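Local coordinates for rhamnogalacturonan endolyase YesW (Bacillus subtilis, PDB 2ZUX), which degrades type I rhamnogalacturonan of plant cell walls by endo-type eliminative cleavage, releasing oligosaccharides, at residues E229-F234 with L282-G287; V295-N298 with K303-K306; V35-Y40 with E535-T540. All blocks are in the same frame, centred on the assembly; numbering follows the deposited sequence.

How the contacts relate
Contacts 1 and 2 are neighbours in the beta-propeller, their centres about 9 Å apart. Contact 1 joins the sheet holding strand 230-235 to the next sheet along the chain, and contact 2 closes the outer hairpin of that second sheet, whose strands 281-286 and 293-300 lie side by side. Leu231 packs on Tyr297, so the hairpin also faces the preceding blade. Along the chain contact 1 closes before contact 2 opens, and both fall between the two segments of contact 3. That contact, centred about 39 Å from the centres of both and on the other side of the chain's centre from contact 1, ties the N-terminal beta-sheet domain (35-40) to the propeller (535-540).

Contact 1: residues E229-F234 with L282-G287; sequences EYLTVF and LIMTRG
Glu229 and Arg286 meet from opposite directions in a two-pronged salt bridge. NH1 of Arg286 gives a hydrogen bond of 2.8 Å to OE1 of Glu229, nearly straight at 166°, while NH2 of Arg286 reaches OE2 of Glu229 at 2.9 Å with a more bent N-H. Both oxygens are approached on their syn sides, but carboxylate and guanidinium are turned 43° against each other, so the pair is not coplanar. An arginine suits this buried place because its extended chain carries five N-H groups to several acceptors: NE goes to the backbone oxygen of Val265, NH1 also to that of Pro249, and NH2 also to Asp266. Glu229 in turn has Lys197 and Arg251 at OE2, a network that would be expected to favour its charged form.

Strands 230-235 and 281-286 belong to successive four-stranded antiparallel sheets, adjacent blades of the beta-propeller, and between them the contact is carried by side chains rather than backbone bonds.

The apolar part centres on Leu231. With CG anti to the backbone N (chi1 179°), its two methyls fork towards the other blade, letting one leucine touch two partners. CD2 of Leu231 meets CD2 of Leu282 tip to tip at 4.1 Å. CD1 of Leu231 lies 4.1 Å from CG of Met284, whose chain, bent at chi2 and chi3, brings SD and CE to the same methyl as well.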
loop_
_atom_site.group_PDB
_atom_site.type_symbol
_atom_site.label_atom_id
_atom_site.label_comp_id
_atom_site.label_asym_id
_atom_site.label_seq_id
_atom_site.Cartn_x
_atom_site.Cartn_y
_atom_site.Cartn_z
ATOM N N GLU A 229 12.655 -19.863 12.057
ATOM C CA GLU A 229 11.967 -18.865 11.253
ATOM C C GLU A 229 13.002 -17.852 10.817
ATOM O O GLU A 229 13.860 -17.472 11.616
ATOM C CB GLU A 229 10.879 -18.163 12.062
ATOM C CG GLU A 229 9.790 -19.090 12.565
ATOM C CD GLU A 229 8.762 -18.360 13.403
ATOM O OE1 GLU A 229 9.149 -17.840 14.462
ATOM O OE2 GLU A 229 7.582 -18.312 12.994
ATOM N N TYR A 230 12.919 -17.403 9.568
ATOM C CA TYR A 230 13.939 -16.509 9.028
ATOM C C TYR A 230 13.352 -15.212 8.490
ATOM O O TYR A 230 12.160 -15.125 8.185
ATOM C CB TYR A 230 14.741 -17.196 7.913
ATOM C CG TYR A 230 15.273 -18.568 8.247
ATOM C CD1 TYR A 230 16.020 -18.789 9.402
ATOM C CD2 TYR A 230 15.046 -19.639 7.389
ATOM C CE1 TYR A 230 16.509 -20.058 9.711
ATOM C CE2 TYR A 230 15.531 -20.914 7.680
ATOM C CZ TYR A 230 16.259 -21.114 8.847
ATOM O OH TYR A 230 16.761 -22.358 9.142
ATOM N N LEU A 231 14.223 -14.215 8.380
ATOM C CA LEU A 231 13.935 -12.970 7.676
ATOM C C LEU A 231 14.939 -12.875 6.541
ATOM O O LEU A 231 16.145 -12.954 6.789
ATOM C CB LEU A 231 14.089 -11.775 8.618
ATOM C CG LEU A 231 13.843 -10.397 7.997
ATOM C CD1 LEU A 231 12.411 -10.271 7.448
ATOM C CD2 LEU A 231 14.124 -9.305 9.012
ATOM N N THR A 232 14.450 -12.729 5.307
ATOM C CA THR A 232 15.329 -12.645 4.138
ATOM C C THR A 232 15.110 -11.352 3.375
ATOM O O THR A 232 13.972 -10.901 3.190
ATOM C CB THR A 232 15.108 -13.839 3.184
ATOM O OG1 THR A 232 15.345 -15.060 3.898
ATOM C CG2 THR A 232 16.064 -13.783 1.998
ATOM N N VAL A 233 16.222 -10.766 2.942
ATOM C CA VAL A 233 16.203 -9.693 1.958
ATOM C C VAL A 233 16.644 -10.308 0.631
ATOM O O VAL A 233 17.727 -10.906 0.546
ATOM C CB VAL A 233 17.145 -8.535 2.345
ATOM C CG1 VAL A 233 17.097 -7.421 1.306
ATOM C CG2 VAL A 233 16.798 -7.990 3.723
ATOM N N PHE A 234 15.800 -10.176 -0.391
ATOM C CA PHE A 234 16.058 -10.696 -1.729
ATOM C C PHE A 234 16.385 -9.543 -2.669
ATOM O O PHE A 234 15.791 -8.461 -2.579
ATOM C CB PHE A 234 14.820 -11.407 -2.290
ATOM C CG PHE A 234 14.379 -12.631 -1.518
ATOM C CD1 PHE A 234 14.912 -13.884 -1.808
ATOM C CD2 PHE A 234 13.387 -12.535 -0.547
ATOM C CE1 PHE A 234 14.479 -15.021 -1.133
ATOM C CE2 PHE A 234 12.952 -13.664 0.136
ATOM C CZ PHE A 234 13.497 -14.911 -0.153
ATOM N N LEU A 282 13.190 -1.264 8.056
ATOM C CA LEU A 282 12.196 -2.316 7.885
ATOM C C LEU A 282 11.587 -2.660 9.238
ATOM O O LEU A 282 12.316 -2.892 10.198
ATOM C CB LEU A 282 12.899 -3.549 7.315
ATOM C CG LEU A 282 12.086 -4.832 7.163
ATOM C CD1 LEU A 282 11.054 -4.640 6.059
ATOM C CD2 LEU A 282 13.024 -5.993 6.852
ATOM N N ILE A 283 10.256 -2.709 9.309
ATOM C CA ILE A 283 9.551 -3.077 10.536
ATOM C C ILE A 283 8.875 -4.431 10.337
ATOM O O ILE A 283 8.153 -4.617 9.360
ATOM C CB ILE A 283 8.454 -2.043 10.884
ATOM C CG1 ILE A 283 9.013 -0.610 10.818
ATOM C CG2 ILE A 283 7.797 -2.378 12.234
ATOM C CD1 ILE A 283 10.134 -0.315 11.808
ATOM N N MET A 284 9.122 -5.374 11.247
ATOM C CA MET A 284 8.396 -6.647 11.282
ATOM C C MET A 284 7.682 -6.716 12.622
ATOM O O MET A 284 8.301 -6.480 13.671
ATOM C CB MET A 284 9.350 -7.840 11.163
ATOM C CG MET A 284 9.996 -7.995 9.802
ATOM S SD MET A 284 8.817 -8.643 8.556
ATOM C CE MET A 284 9.322 -7.619 7.198
ATOM N N THR A 285 6.389 -7.035 12.595
ATOM C CA THR A 285 5.616 -7.154 13.826
ATOM C C THR A 285 4.971 -8.525 13.963
ATOM O O THR A 285 4.777 -9.256 12.973
ATOM C CB THR A 285 4.527 -6.063 13.952
ATOM O OG1 THR A 285 3.388 -6.416 13.162
ATOM C CG2 THR A 285 5.042 -4.728 13.463
ATOM N N ARG A 286 4.620 -8.873 15.192
ATOM C CA ARG A 286 4.005 -10.165 15.469
ATOM C C ARG A 286 3.072 -9.989 16.637
ATOM O O ARG A 286 3.458 -9.418 17.662
ATOM C CB ARG A 286 5.074 -11.213 15.792
ATOM C CG ARG A 286 4.561 -12.649 15.884
ATOM C CD ARG A 286 5.699 -13.632 16.011
ATOM N NE ARG A 286 5.273 -14.965 15.598
ATOM C CZ ARG A 286 6.086 -15.904 15.123
ATOM N NH1 ARG A 286 7.395 -15.686 15.041
ATOM N NH2 ARG A 286 5.577 -17.072 14.735
ATOM N N GLY A 287 1.852 -10.479 16.481
ATOM C CA GLY A 287 0.833 -10.365 17.511
ATOM C C GLY A 287 0.067 -9.059 17.467
ATOM O O GLY A 287 0.589 -8.019 17.051
#

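Contact 2: residues V295-N298 with K303-K306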
loop_
_atom_site.group_PDB
_atom_site.type_symbol
_atom_site.label_atom_id
_atom_site.label_comp_id
_atom_site.label_asym_id
_atom_site.label_seq_id
_atom_site.Cartn_x
_atom_site.Cartn_y
_atom_site.Cartn_z
ATOM N N VAL A 295 9.789 -5.255 15.774
ATOM C CA VAL A 295 11.242 -5.181 15.640
ATOM C C VAL A 295 11.584 -4.371 14.402
ATOM O O VAL A 295 10.932 -4.509 13.363
ATOM C CB VAL A 295 11.879 -6.589 15.554
ATOM C CG1 VAL A 295 13.387 -6.498 15.388
ATOM C CG2 VAL A 295 11.561 -7.412 16.804
ATOM N N ALA A 296 12.594 -3.515 14.533
ATOM C CA ALA A 296 13.093 -2.690 13.448
ATOM C C ALA A 296 14.464 -3.165 12.994
ATOM O O ALA A 296 15.300 -3.565 13.818
ATOM C CB ALA A 296 13.158 -1.248 13.874
ATOM N N TYR A 297 14.673 -3.119 11.682
ATOM C CA TYR A 297 15.928 -3.515 11.052
ATOM C C TYR A 297 16.379 -2.480 10.036
ATOM O O TYR A 297 15.557 -1.778 9.447
ATOM C CB TYR A 297 15.757 -4.823 10.277
ATOM C CG TYR A 297 15.243 -6.013 11.049
ATOM C CD1 TYR A 297 16.122 -6.969 11.536
ATOM C CD2 TYR A 297 13.874 -6.206 11.252
ATOM C CE1 TYR A 297 15.659 -8.082 12.223
ATOM C CE2 TYR A 297 13.402 -7.319 11.934
ATOM C CZ TYR A 297 14.305 -8.251 12.418
ATOM O OH TYR A 297 13.838 -9.357 13.087
ATOM N N ASN A 298 17.690 -2.424 9.808
ATOM C CA ASN A 298 18.234 -1.772 8.628
ATOM C C ASN A 298 18.852 -2.799 7.696
ATOM O O ASN A 298 19.349 -3.837 8.143
ATOM C CB ASN A 298 19.279 -0.715 9.013
ATOM C CG ASN A 298 18.652 0.601 9.384
ATOM O OD1 ASN A 298 17.518 0.880 9.007
ATOM N ND2 ASN A 298 19.389 1.429 10.120
ATOM N N LYS A 303 24.560 -5.416 4.869
ATOM C CA LYS A 303 24.251 -6.113 6.119
ATOM C C LYS A 303 22.857 -5.817 6.671
ATOM O O LYS A 303 22.350 -4.700 6.559
ATOM C CB LYS A 303 25.322 -5.868 7.193
ATOM C CG LYS A 303 25.180 -4.573 7.971
ATOM C CD LYS A 303 25.775 -4.672 9.380
ATOM C CE LYS A 303 27.264 -4.350 9.401
ATOM N NZ LYS A 303 27.783 -4.256 10.799
ATOM N N LEU A 304 22.251 -6.842 7.256
ATOM C CA LEU A 304 21.005 -6.704 7.987
ATOM C C LEU A 304 21.342 -6.509 9.462
ATOM O O LEU A 304 22.078 -7.310 10.045
ATOM C CB LEU A 304 20.148 -7.952 7.779
ATOM C CG LEU A 304 18.716 -8.014 8.310
ATOM C CD1 LEU A 304 17.813 -6.985 7.637
ATOM C CD2 LEU A 304 18.172 -9.416 8.092
ATOM N N SER A 305 20.822 -5.436 10.053
ATOM C CA SER A 305 21.058 -5.151 11.465
ATOM C C SER A 305 19.751 -4.878 12.200
ATOM O O SER A 305 18.834 -4.271 11.643
ATOM C CB SER A 305 22.008 -3.960 11.623
ATOM O OG SER A 305 21.496 -2.799 10.998
ATOM N N LYS A 306 19.665 -5.346 13.440
ATOM C CA LYS A 306 18.499 -5.089 14.279
ATOM C C LYS A 306 18.689 -3.786 15.054
ATOM O O LYS A 306 19.750 -3.559 15.644
ATOM C CB LYS A 306 18.257 -6.259 15.228
ATOM C CG LYS A 306 17.037 -6.084 16.115
ATOM C CD LYS A 306 16.734 -7.336 16.916
ATOM C CE LYS A 306 17.706 -7.518 18.073
ATOM N NZ LYS A 306 17.230 -8.560 19.016
#
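Val295 and Lys306 meet aliphatic to aliphatic: CG1 of Val295 lies 3.7 Å from CG of Lys306. The lysine's CG stands anti to its backbone N (chi1 -179°), which carries the methylene chain across the valine before a bend at chi3. Lys306 suits a place at the margin, greasy in its stem and charged at NZ, which forms a salt bridge with Glu248. Tyr297, paired with Lys306 on the same face, slants its ring against the lysine backbone, CD1 of Tyr297 being 4.1 Å from CA of Lys306. The tyrosine hydroxyl is hydrogen-bonded to O of Glu248.

Strands 293-300 and 303-311 form the beta hairpin that completes a propeller blade, with 303-311 outermost. Within 295-298 and 303-306, Asn298 and Ser305 form an antiparallel hydrogen-bonded pair, linked by N of Asn298 to O of Ser305 at 2.8 Å and by N of Ser305 to O of Asn298 at 2.9 Å. Their side chains point to the face opposite Tyr297, where OG of Ser305 sits 3.6 Å from CB of Asn298. Leu304 swings CD1 to 4.0 Å from CB of Tyr297; leucine suits a place that also meets Val243 and Ala245 of the preceding blade.

Contact 3: residues V35-Y40 with E535-T540; sequences VLFNVY and EHRLYT
Arg537 supplies most of the contact, reaching from its loop to the backbone carbonyl of Val35. Its chain starts extended and then turns at chi3 (85°), which presents the guanidinium edge to that oxygen. NH1 of Arg537 donates a hydrogen bond of 2.8 Å to O of Val35, fairly straight at 161°. The oxygen lies close to the guanidinium plane, whereas the donor is tilted from the plane of the carbonyl. NH2 of Arg537 adds a weak bond to the same O of Val35 at 3.3 Å, so one acceptor receives two donors of unequal strength. Arginine fits here because a long, many-handed donor can span the gap to a main-chain oxygen, which asks nothing of the valine side chain.

Phe37 lies beside this bond, its CE2 being 3.8 Å from NH1 of Arg537. Ring and guanidinium planes are 86° apart, so the two groups do not stack; the phenyl serves as an apolar neighbour. With a leucine in place of Arg537, the Val35 carbonyl would probably lose both of these donors and a gap would be likely to open beside the Phe37 ring.

Phe37 also packs on Val69 and Ala71 of strand 66-73, which flanks strand 36-41 in the N-terminal sheet. Across the domain boundary, Tyr539, in the loop that runs from propeller strand 524-528 to helix 547-553, stacks on Phe27 of the N-terminal domain.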
loop_
_atom_site.group_PDB
_atom_site.type_symbol
_atom_site.label_atom_id
_atom_site.label_comp_id
_atom_site.label_asym_id
_atom_site.label_seq_id
_atom_site.Cartn_x
_atom_site.Cartn_y
_atom_site.Cartn_z
ATOM N N VAL A 35 8.383 25.159 -13.044
ATOM C CA VAL A 35 8.606 24.257 -14.177
ATOM C C VAL A 35 7.340 24.131 -15.023
ATOM O O VAL A 35 6.238 23.998 -14.491
ATOM C CB VAL A 35 9.112 22.865 -13.698
ATOM C CG1 VAL A 35 9.296 21.905 -14.870
ATOM C CG2 VAL A 35 10.434 23.020 -12.951
ATOM N N LEU A 36 7.505 24.224 -16.338
ATOM C CA LEU A 36 6.421 24.017 -17.284
ATOM C C LEU A 36 6.814 22.905 -18.245
ATOM O O LEU A 36 7.927 22.380 -18.159
ATOM C CB LEU A 36 6.123 25.306 -18.055
ATOM C CG LEU A 36 5.652 26.549 -17.294
ATOM C CD1 LEU A 36 5.384 27.677 -18.278
ATOM C CD2 LEU A 36 4.416 26.249 -16.484
ATOM N N PHE A 37 5.904 22.544 -19.148
ATOM C CA PHE A 37 6.128 21.412 -20.047
ATOM C C PHE A 37 5.711 21.665 -21.488
ATOM O O PHE A 37 4.705 22.328 -21.753
ATOM C CB PHE A 37 5.404 20.166 -19.530
ATOM C CG PHE A 37 5.858 19.732 -18.172
ATOM C CD1 PHE A 37 7.014 18.975 -18.028
ATOM C CD2 PHE A 37 5.145 20.101 -17.034
ATOM C CE1 PHE A 37 7.452 18.573 -16.774
ATOM C CE2 PHE A 37 5.579 19.706 -15.771
ATOM C CZ PHE A 37 6.736 18.943 -15.643
ATOM N N ASN A 38 6.489 21.108 -22.411
ATOM C CA ASN A 38 6.081 21.011 -23.806
ATOM C C ASN A 38 5.774 19.564 -24.172
ATOM O O ASN A 38 6.493 18.649 -23.762
ATOM C CB ASN A 38 7.152 21.587 -24.735
ATOM C CG ASN A 38 7.228 23.106 -24.671
ATOM O OD1 ASN A 38 6.219 23.778 -24.457
ATOM N ND2 ASN A 38 8.429 23.653 -24.858
ATOM N N VAL A 39 4.699 19.377 -24.933
ATOM C CA VAL A 39 4.252 18.048 -25.348
ATOM C C VAL A 39 4.558 17.835 -26.834
ATOM O O VAL A 39 4.208 18.672 -27.675
ATOM C CB VAL A 39 2.740 17.849 -25.076
ATOM C CG1 VAL A 39 2.320 16.411 -25.365
ATOM C CG2 VAL A 39 2.401 18.214 -23.633
ATOM N N TYR A 40 5.206 16.715 -27.142
ATOM C CA TYR A 40 5.595 16.388 -28.515
ATOM C C TYR A 40 4.975 15.085 -28.986
ATOM O O TYR A 40 5.049 14.064 -28.296
ATOM C CB TYR A 40 7.114 16.283 -28.626
ATOM C CG TYR A 40 7.838 17.596 -28.461
ATOM C CD1 TYR A 40 8.330 18.284 -29.569
ATOM C CD2 TYR A 40 8.039 18.151 -27.197
ATOM C CE1 TYR A 40 9.000 19.496 -29.422
ATOM C CE2 TYR A 40 8.701 19.358 -27.042
ATOM C CZ TYR A 40 9.179 20.025 -28.157
ATOM O OH TYR A 40 9.841 21.221 -28.003
ATOM N N GLU A 535 -7.631 20.160 -14.005
ATOM C CA GLU A 535 -6.972 21.463 -14.002
ATOM C C GLU A 535 -5.846 21.520 -12.969
ATOM O O GLU A 535 -5.137 22.523 -12.876
ATOM C CB GLU A 535 -7.989 22.578 -13.713
ATOM C CG GLU A 535 -8.506 22.580 -12.274
ATOM C CD GLU A 535 -9.652 23.546 -12.041
ATOM O OE1 GLU A 535 -9.527 24.730 -12.421
ATOM O OE2 GLU A 535 -10.675 23.116 -11.462
ATOM N N HIS A 536 -5.690 20.451 -12.189
ATOM C CA HIS A 536 -4.760 20.447 -11.062
ATOM C C HIS A 536 -3.489 19.674 -11.331
ATOM O O HIS A 536 -3.514 18.570 -11.886
ATOM C CB HIS A 536 -5.421 19.858 -9.819
ATOM C CG HIS A 536 -6.667 20.570 -9.415
ATOM N ND1 HIS A 536 -6.654 21.827 -8.849
ATOM C CD2 HIS A 536 -7.968 20.217 -9.522
ATOM C CE1 HIS A 536 -7.896 22.208 -8.610
ATOM N NE2 HIS A 536 -8.712 21.251 -9.013
ATOM N N ARG A 537 -2.387 20.271 -10.901
ATOM C CA ARG A 537 -1.093 19.634 -10.896
ATOM C C ARG A 537 -0.658 19.400 -9.453
ATOM O O ARG A 537 -0.672 20.326 -8.637
ATOM C CB ARG A 537 -0.079 20.540 -11.593
ATOM C CG ARG A 537 1.310 19.976 -11.609
ATOM C CD ARG A 537 2.197 20.791 -12.524
ATOM N NE ARG A 537 2.792 21.961 -11.881
ATOM C CZ ARG A 537 3.691 22.737 -12.479
ATOM N NH1 ARG A 537 4.058 22.481 -13.729
ATOM N NH2 ARG A 537 4.219 23.772 -11.833
ATOM N N LEU A 538 -0.270 18.171 -9.137
ATOM C CA LEU A 538 0.308 17.882 -7.825
ATOM C C LEU A 538 1.519 17.003 -8.017
ATOM O O LEU A 538 1.592 16.263 -8.995
ATOM C CB LEU A 538 -0.705 17.183 -6.912
ATOM C CG LEU A 538 -1.826 18.049 -6.347
ATOM C CD1 LEU A 538 -3.064 18.017 -7.218
ATOM C CD2 LEU A 538 -2.165 17.604 -4.936
ATOM N N TYR A 539 2.475 17.089 -7.100
ATOM C CA TYR A 539 3.636 16.210 -7.142
ATOM C C TYR A 539 3.196 14.758 -7.160
ATOM O O TYR A 539 2.226 14.386 -6.497
ATOM C CB TYR A 539 4.546 16.450 -5.940
ATOM C CG TYR A 539 5.290 17.757 -6.037
ATOM C CD1 TYR A 539 6.325 17.907 -6.947
ATOM C CD2 TYR A 539 4.951 18.844 -5.230
ATOM C CE1 TYR A 539 7.010 19.101 -7.057
ATOM C CE2 TYR A 539 5.636 20.052 -5.339
ATOM C CZ TYR A 539 6.661 20.168 -6.252
ATOM O OH TYR A 539 7.350 21.358 -6.367
ATOM N N THR A 540 3.911 13.932 -7.919
ATOM C CA THR A 540 3.595 12.512 -7.941
ATOM C C THR A 540 3.473 12.003 -6.504
ATOM O O THR A 540 4.280 12.337 -5.630
ATOM C CB THR A 540 4.605 11.686 -8.767
ATOM O OG1 THR A 540 4.205 10.307 -8.731
ATOM C CG2 THR A 540 6.029 11.797 -8.227
#